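SIR4-interacting protein SIF2 (Saccharomyces cerevisiae, PDB 1R5M) antagonizes telomeric silencing in yeast, may recruit SIR4 to non-telomeric sites, and is a WD-repeat member of the Set3C corepressor complex. Local coordinates at residues A[304-316]-A[323-335]. Numbering follows the deposited sequence.
Sequences ISCSMDGSVRLWS and LALSIVDGVPIFA
Ile333 lies against the face of the 304-307/311-316 hairpin that carries Cys306 and Val312, one branch on each: CD1 is 3.7 Å from Val312 CG2, meeting that side chain at about a right angle, and CG2 is 3.7 Å from Cys306 SG. A chi1 of -71° sends CG2 to the sulfur and CG1, with CD1 at its end, to the valine methyl, so a beta-branched residue suits this tight, buried spot, which Phe349, on the neighbouring strand of Ile333's own blade, also touches. The backbone N of Ile333 bonds to Ser307 O, whose opposite face takes Gly310 N. Gly310 has positive phi, and a CB would collide with Val331 O and Val328 O. Beyond the turn, Val312 and Leu314 pair with Ser326 and Ala324; Leu314 O also receives Leu323 N at 2.8 Å in a classic beta bulge.

The solvent side holds exposed Ile327 and partly exposed Leu325, whose CD1 rests 3.9 Å from Arg313 NH1 over one guanidinium face. At the turn's outer end, Met308 SD approaches Phe334 CD2 obliquely at 3.9 Å. Small, buried Ser311 links charges: OG donates to Asp309 OD1 (2.7 Å) and accepts from Arg313 NE. With an alanine here, Asp309 OD1 would probably lose one of its two donors and Arg313 NE its acceptor, leaving the guanidinium freer to turn. Asp309 OD2 binds His288 ND1, His288 NE2 bonds Ser305 OG, and Trp315 NE1 meets that OG in the ring plane: the Asp-His-Ser-Trp tetrad of WD40 blades. Apolar packing and the Ile333 N bond thus fasten the next blade's start to this one, while tetrad and Asp309-Ser311-Arg313 bonds hold the hairpin and its turn.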
ATOM      1  N   ILE A 304       7.190  -8.301  -7.938  1.00  8.92           N
ATOM      2  CA  ILE A 304       7.667  -8.948  -6.727  1.00 10.22           C
ATOM      3  C   ILE A 304       6.500  -9.076  -5.765  1.00  9.12           C
ATOM      4  O   ILE A 304       5.623  -8.211  -5.712  1.00 10.63           O
ATOM      5  CB  ILE A 304       8.837  -8.138  -6.101  1.00  9.36           C
ATOM      6  CG1 ILE A 304       9.466  -8.921  -4.948  1.00 11.72           C
ATOM      7  CG2 ILE A 304       8.350  -6.770  -5.635  1.00 10.07           C
ATOM      8  CD1 ILE A 304      10.803  -8.349  -4.496  1.00 12.08           C
ATOM      9  N   SER A 305       6.478 -10.174  -5.021  1.00  9.30           N
ATOM     10  CA  SER A 305       5.400 -10.420  -4.078  1.00  9.22           C
ATOM     11  C   SER A 305       5.911 -11.041  -2.790  1.00  8.66           C
ATOM     12  O   SER A 305       6.997 -11.615  -2.755  1.00 10.33           O
ATOM     13  CB  SER A 305       4.371 -11.363  -4.708  1.00 10.81           C
ATOM     14  OG  SER A 305       4.985 -12.574  -5.133  1.00 10.95           O
ATOM     15  N   CYS A 306       5.135 -10.893  -1.723  1.00 10.11           N
ATOM     16  CA  CYS A 306       5.483 -11.520  -0.454  1.00 10.99           C
ATOM     17  C   CYS A 306       4.198 -12.124   0.091  1.00 12.05           C
ATOM     18  O   CYS A 306       3.089 -11.677  -0.233  1.00 10.25           O
ATOM     19  CB  CYS A 306       6.148 -10.542   0.523  1.00 12.73           C
ATOM     20  SG  CYS A 306       5.257  -9.053   0.907  1.00 11.83           S
ATOM     21  N   SER A 307       4.343 -13.142   0.925  1.00 12.97           N
ATOM     22  CA  SER A 307       3.182 -13.872   1.390  1.00 13.56           C
ATOM     23  C   SER A 307       3.218 -14.345   2.830  1.00 13.66           C
ATOM     24  O   SER A 307       4.239 -14.258   3.513  1.00 13.67           O
ATOM     25  CB  SER A 307       3.007 -15.075   0.449  1.00 14.20           C
ATOM     26  OG  SER A 307       2.204 -16.106   0.989  1.00 15.90           O
ATOM     27  N   MET A 308       2.073 -14.841   3.284  1.00 14.90           N
ATOM     28  CA  MET A 308       1.966 -15.371   4.629  1.00 15.24           C
ATOM     29  C   MET A 308       2.810 -16.641   4.715  1.00 15.31           C
ATOM     30  O   MET A 308       3.049 -17.156   5.807  1.00 16.09           O
ATOM     31  CB  MET A 308       0.506 -15.676   4.966  1.00 16.09           C
ATOM     32  CG  MET A 308      -0.329 -14.442   5.266  1.00 18.97           C
ATOM     33  SD  MET A 308       0.182 -13.603   6.788  1.00 21.77           S
ATOM     34  CE  MET A 308      -0.644 -14.607   8.035  1.00 21.55           C
ATOM     35  N   ASP A 309       3.266 -17.142   3.567  1.00 14.55           N
ATOM     36  CA  ASP A 309       4.103 -18.339   3.560  1.00 15.36           C
ATOM     37  C   ASP A 309       5.551 -18.004   3.911  1.00 15.66           C
ATOM     38  O   ASP A 309       6.422 -18.876   3.901  1.00 17.73           O
ATOM     39  CB  ASP A 309       4.037 -19.077   2.205  1.00 14.87           C
ATOM     40  CG  ASP A 309       4.608 -18.272   1.041  1.00 16.19           C
ATOM     41  OD1 ASP A 309       5.333 -17.281   1.262  1.00 14.71           O
ATOM     42  OD2 ASP A 309       4.337 -18.657  -0.118  1.00 16.57           O
ATOM     43  N   GLY A 310       5.799 -16.732   4.222  1.00 14.04           N
ATOM     44  CA  GLY A 310       7.132 -16.297   4.603  1.00 13.88           C
ATOM     45  C   GLY A 310       8.143 -16.079   3.494  1.00 14.52           C
ATOM     46  O   GLY A 310       9.328 -15.876   3.767  1.00 14.56           O
ATOM     47  N   SER A 311       7.693 -16.094   2.243  1.00 13.69           N
ATOM     48  CA  SER A 311       8.613 -15.909   1.128  1.00 13.28           C
ATOM     49  C   SER A 311       8.408 -14.628   0.336  1.00 12.85           C
ATOM     50  O   SER A 311       7.323 -14.041   0.329  1.00 13.09           O
ATOM     51  CB  SER A 311       8.525 -17.095   0.159  1.00 13.98           C
ATOM     52  OG  SER A 311       7.308 -17.076  -0.572  1.00 15.07           O
ATOM     53  N   VAL A 312       9.485 -14.204  -0.312  1.00 12.82           N
ATOM     54  CA  VAL A 312       9.497 -13.034  -1.173  1.00 11.66           C
ATOM     55  C   VAL A 312       9.888 -13.621  -2.519  1.00 12.29           C
ATOM     56  O   VAL A 312      10.898 -14.323  -2.624  1.00 12.33           O
ATOM     57  CB  VAL A 312      10.560 -12.009  -0.735  1.00 11.60           C
ATOM     58  CG1 VAL A 312      10.582 -10.839  -1.705  1.00 12.96           C
ATOM     59  CG2 VAL A 312      10.260 -11.518   0.673  1.00 13.77           C
ATOM     60  N   ARG A 313       9.085 -13.359  -3.544  1.00 11.18           N
ATOM     61  CA  ARG A 313       9.363 -13.905  -4.861  1.00 11.31           C
ATOM     62  C   ARG A 313       9.394 -12.845  -5.946  1.00 10.47           C
ATOM     63  O   ARG A 313       8.502 -12.000  -6.029  1.00 11.28           O
ATOM     64  CB  ARG A 313       8.323 -14.978  -5.201  1.00 11.68           C
ATOM     65  CG  ARG A 313       8.345 -16.147  -4.221  1.00 12.92           C
ATOM     66  CD  ARG A 313       7.228 -17.148  -4.464  1.00 14.45           C
ATOM     67  NE  ARG A 313       7.167 -18.125  -3.379  1.00 15.90           N
ATOM     68  CZ  ARG A 313       7.495 -19.406  -3.503  1.00 19.92           C
ATOM     69  NH1 ARG A 313       7.904 -19.880  -4.673  1.00 20.02           N
ATOM     70  NH2 ARG A 313       7.423 -20.211  -2.451  1.00 23.68           N
ATOM     71  N   LEU A 314      10.440 -12.897  -6.765  1.00 10.05           N
ATOM     72  CA  LEU A 314      10.624 -11.965  -7.877  1.00  9.95           C
ATOM     73  C   LEU A 314      10.321 -12.751  -9.146  1.00 11.38           C
ATOM     74  O   LEU A 314      10.917 -13.807  -9.393  1.00 11.34           O
ATOM     75  CB  LEU A 314      12.064 -11.443  -7.901  1.00 11.30           C
ATOM     76  CG  LEU A 314      12.418 -10.468  -9.026  1.00 11.23           C
ATOM     77  CD1 LEU A 314      11.660  -9.158  -8.841  1.00 12.64           C
ATOM     78  CD2 LEU A 314      13.918 -10.214  -9.018  1.00 12.94           C
ATOM     79  N   TRP A 315       9.399 -12.229  -9.950  1.00 10.52           N
ATOM     80  CA  TRP A 315       8.962 -12.903 -11.167  1.00 10.70           C
ATOM     81  C   TRP A 315       9.332 -12.151 -12.438  1.00 10.72           C
ATOM     82  O   TRP A 315       9.318 -10.925 -12.467  1.00 11.56           O
ATOM     83  CB  TRP A 315       7.440 -13.086 -11.131  1.00  9.90           C
ATOM     84  CG  TRP A 315       6.885 -13.556  -9.802  1.00  9.70           C
ATOM     85  CD1 TRP A 315       6.569 -12.782  -8.718  1.00  9.74           C
ATOM     86  CD2 TRP A 315       6.546 -14.899  -9.447  1.00 10.16           C
ATOM     87  NE1 TRP A 315       6.043 -13.565  -7.711  1.00  9.47           N
ATOM     88  CE2 TRP A 315       6.019 -14.867  -8.136  1.00 10.81           C
ATOM     89  CE3 TRP A 315       6.633 -16.130 -10.111  1.00 11.03           C
ATOM     90  CZ2 TRP A 315       5.579 -16.020  -7.478  1.00 11.91           C
ATOM     91  CZ3 TRP A 315       6.198 -17.273  -9.457  1.00 11.08           C
ATOM     92  CH2 TRP A 315       5.678 -17.211  -8.155  1.00 13.30           C
ATOM     93  N   SER A 316       9.646 -12.903 -13.491  1.00 11.03           N
ATOM     94  CA  SER A 316      10.010 -12.329 -14.783  1.00 11.55           C
ATOM     95  C   SER A 316       8.877 -12.468 -15.795  1.00 11.87           C
ATOM     96  O   SER A 316       8.405 -13.574 -16.060  1.00 11.86           O
ATOM     97  CB  SER A 316      11.256 -13.028 -15.338  1.00 12.49           C
ATOM     98  OG  SER A 316      11.464 -12.705 -16.706  1.00 13.70           O
ATOM     99  N   LEU A 323      12.180 -15.703 -10.943  1.00 14.37           N
ATOM    100  CA  LEU A 323      13.566 -15.307 -11.139  1.00 15.18           C
ATOM    101  C   LEU A 323      14.416 -15.509  -9.888  1.00 15.81           C
ATOM    102  O   LEU A 323      15.573 -15.924  -9.972  1.00 15.84           O
ATOM    103  CB  LEU A 323      13.624 -13.841 -11.572  1.00 17.90           C
ATOM    104  CG  LEU A 323      14.992 -13.206 -11.803  1.00 21.11           C
ATOM    105  CD1 LEU A 323      15.747 -13.965 -12.888  1.00 22.45           C
ATOM    106  CD2 LEU A 323      14.797 -11.749 -12.207  1.00 21.97           C
ATOM    107  N   ALA A 324      13.839 -15.210  -8.728  1.00 15.33           N
ATOM    108  CA  ALA A 324      14.561 -15.349  -7.472  1.00 14.66           C
ATOM    109  C   ALA A 324      13.601 -15.387  -6.295  1.00 15.96           C
ATOM    110  O   ALA A 324      12.459 -14.948  -6.401  1.00 14.17           O
ATOM    111  CB  ALA A 324      15.537 -14.186  -7.305  1.00 16.05           C
ATOM    112  N   LEU A 325      14.066 -15.915  -5.168  1.00 16.47           N
ATOM    113  CA  LEU A 325      13.223 -15.973  -3.987  1.00 17.96           C
ATOM    114  C   LEU A 325      14.041 -16.080  -2.714  1.00 18.91           C
ATOM    115  O   LEU A 325      15.176 -16.562  -2.721  1.00 18.19           O
ATOM    116  CB  LEU A 325      12.258 -17.158  -4.060  1.00 22.26           C
ATOM    117  CG  LEU A 325      12.834 -18.552  -3.798  1.00 23.82           C
ATOM    118  CD1 LEU A 325      11.696 -19.550  -3.642  1.00 27.99           C
ATOM    119  CD2 LEU A 325      13.763 -18.952  -4.928  1.00 25.86           C
ATOM    120  N   SER A 326      13.448 -15.607  -1.626  1.00 18.04           N
ATOM    121  CA  SER A 326      14.069 -15.660  -0.311  1.00 20.17           C
ATOM    122  C   SER A 326      12.956 -16.014   0.656  1.00 22.21           C
ATOM    123  O   SER A 326      11.817 -15.584   0.480  1.00 20.51           O
ATOM    124  CB  SER A 326      14.685 -14.313   0.055  1.00 20.87           C
ATOM    125  OG  SER A 326      15.843 -14.068  -0.721  1.00 23.14           O
ATOM    126  N   ILE A 327      13.277 -16.799   1.676  1.00 24.01           N
ATOM    127  CA  ILE A 327      12.259 -17.209   2.624  1.00 27.42           C
ATOM    128  C   ILE A 327      12.773 -17.412   4.039  1.00 28.97           C
ATOM    129  O   ILE A 327      13.927 -17.782   4.253  1.00 29.81           O
ATOM    130  CB  ILE A 327      11.594 -18.530   2.167  1.00 29.42           C
ATOM    131  CG1 ILE A 327      10.521 -18.958   3.172  1.00 30.66           C
ATOM    132  CG2 ILE A 327      12.649 -19.618   2.026  1.00 30.87           C
ATOM    133  CD1 ILE A 327       9.849 -20.270   2.833  1.00 33.10           C
ATOM    134  N   VAL A 328      11.894 -17.148   4.997  1.00 29.78           N
ATOM    135  CA  VAL A 328      12.180 -17.346   6.408  1.00 30.68           C
ATOM    136  C   VAL A 328      11.107 -18.349   6.806  1.00 31.50           C
ATOM    137  O   VAL A 328      10.014 -17.977   7.234  1.00 31.64           O
ATOM    138  CB  VAL A 328      12.012 -16.048   7.221  1.00 30.46           C
ATOM    139  CG1 VAL A 328      12.220 -16.333   8.703  1.00 30.85           C
ATOM    140  CG2 VAL A 328      13.014 -15.011   6.745  1.00 30.29           C
ATOM    141  N   ASP A 329      11.425 -19.627   6.625  1.00 32.73           N
ATOM    142  CA  ASP A 329      10.502 -20.715   6.914  1.00 34.17           C
ATOM    143  C   ASP A 329       9.732 -20.578   8.223  1.00 32.96           C
ATOM    144  O   ASP A 329      10.316 -20.356   9.285  1.00 33.07           O
ATOM    145  CB  ASP A 329      11.250 -22.053   6.899  1.00 37.71           C
ATOM    146  CG  ASP A 329      12.326 -22.135   7.965  1.00 40.81           C
ATOM    147  OD1 ASP A 329      13.219 -21.260   7.979  1.00 42.63           O
ATOM    148  OD2 ASP A 329      12.281 -23.077   8.786  1.00 43.34           O
ATOM    149  N   GLY A 330       8.413 -20.706   8.125  1.00 31.69           N
ATOM    150  CA  GLY A 330       7.559 -20.623   9.296  1.00 29.57           C
ATOM    151  C   GLY A 330       7.257 -19.234   9.823  1.00 27.92           C
ATOM    152  O   GLY A 330       6.492 -19.096  10.776  1.00 28.97           O
ATOM    153  N   VAL A 331       7.845 -18.204   9.220  1.00 25.68           N
ATOM    154  CA  VAL A 331       7.602 -16.840   9.676  1.00 21.70           C
ATOM    155  C   VAL A 331       6.879 -16.024   8.610  1.00 19.70           C
ATOM    156  O   VAL A 331       7.486 -15.558   7.647  1.00 19.05           O
ATOM    157  CB  VAL A 331       8.918 -16.125  10.046  1.00 22.22           C
ATOM    158  CG1 VAL A 331       8.618 -14.741  10.611  1.00 22.63           C
ATOM    159  CG2 VAL A 331       9.691 -16.955  11.064  1.00 21.75           C
ATOM    160  N   PRO A 332       5.562 -15.843   8.776  1.00 17.86           N
ATOM    161  CA  PRO A 332       4.733 -15.084   7.838  1.00 16.86           C
ATOM    162  C   PRO A 332       5.176 -13.637   7.655  1.00 16.00           C
ATOM    163  O   PRO A 332       5.732 -13.019   8.564  1.00 14.61           O
ATOM    164  CB  PRO A 332       3.344 -15.159   8.464  1.00 16.64           C
ATOM    165  CG  PRO A 332       3.371 -16.475   9.191  1.00 17.84           C
ATOM    166  CD  PRO A 332       4.731 -16.447   9.834  1.00 18.11           C
ATOM    167  N   ILE A 333       4.932 -13.108   6.462  1.00 14.81           N
ATOM    168  CA  ILE A 333       5.244 -11.720   6.169  1.00 13.94           C
ATOM    169  C   ILE A 333       3.898 -11.003   6.184  1.00 14.25           C
ATOM    170  O   ILE A 333       2.932 -11.477   5.577  1.00 16.06           O
ATOM    171  CB  ILE A 333       5.905 -11.567   4.787  1.00 12.95           C
ATOM    172  CG1 ILE A 333       7.325 -12.139   4.843  1.00 12.94           C
ATOM    173  CG2 ILE A 333       5.912 -10.098   4.367  1.00 13.81           C
ATOM    174  CD1 ILE A 333       8.054 -12.155   3.513  1.00 12.81           C
ATOM    175  N   PHE A 334       3.833  -9.880   6.891  1.00 13.19           N
ATOM    176  CA  PHE A 334       2.596  -9.113   7.000  1.00 14.44           C
ATOM    177  C   PHE A 334       2.474  -7.978   5.994  1.00 14.91           C
ATOM    178  O   PHE A 334       1.368  -7.531   5.687  1.00 16.66           O
ATOM    179  CB  PHE A 334       2.454  -8.539   8.413  1.00 14.71           C
ATOM    180  CG  PHE A 334       2.058  -9.554   9.451  1.00 16.76           C
ATOM    181  CD1 PHE A 334       1.872  -9.166  10.772  1.00 16.90           C
ATOM    182  CD2 PHE A 334       1.862 -10.891   9.111  1.00 16.95           C
ATOM    183  CE1 PHE A 334       1.496 -10.091  11.742  1.00 17.79           C
ATOM    184  CE2 PHE A 334       1.484 -11.827  10.078  1.00 17.68           C
ATOM    185  CZ  PHE A 334       1.302 -11.422  11.395  1.00 17.86           C
ATOM    186  N   ALA A 335       3.605  -7.499   5.487  1.00 13.27           N
ATOM    187  CA  ALA A 335       3.581  -6.409   4.519  1.00 12.92           C
ATOM    188  C   ALA A 335       4.911  -6.271   3.801  1.00 11.60           C
ATOM    189  O   ALA A 335       5.959  -6.588   4.356  1.00 11.68           O
ATOM    190  CB  ALA A 335       3.230  -5.101   5.217  1.00 14.56           C
TER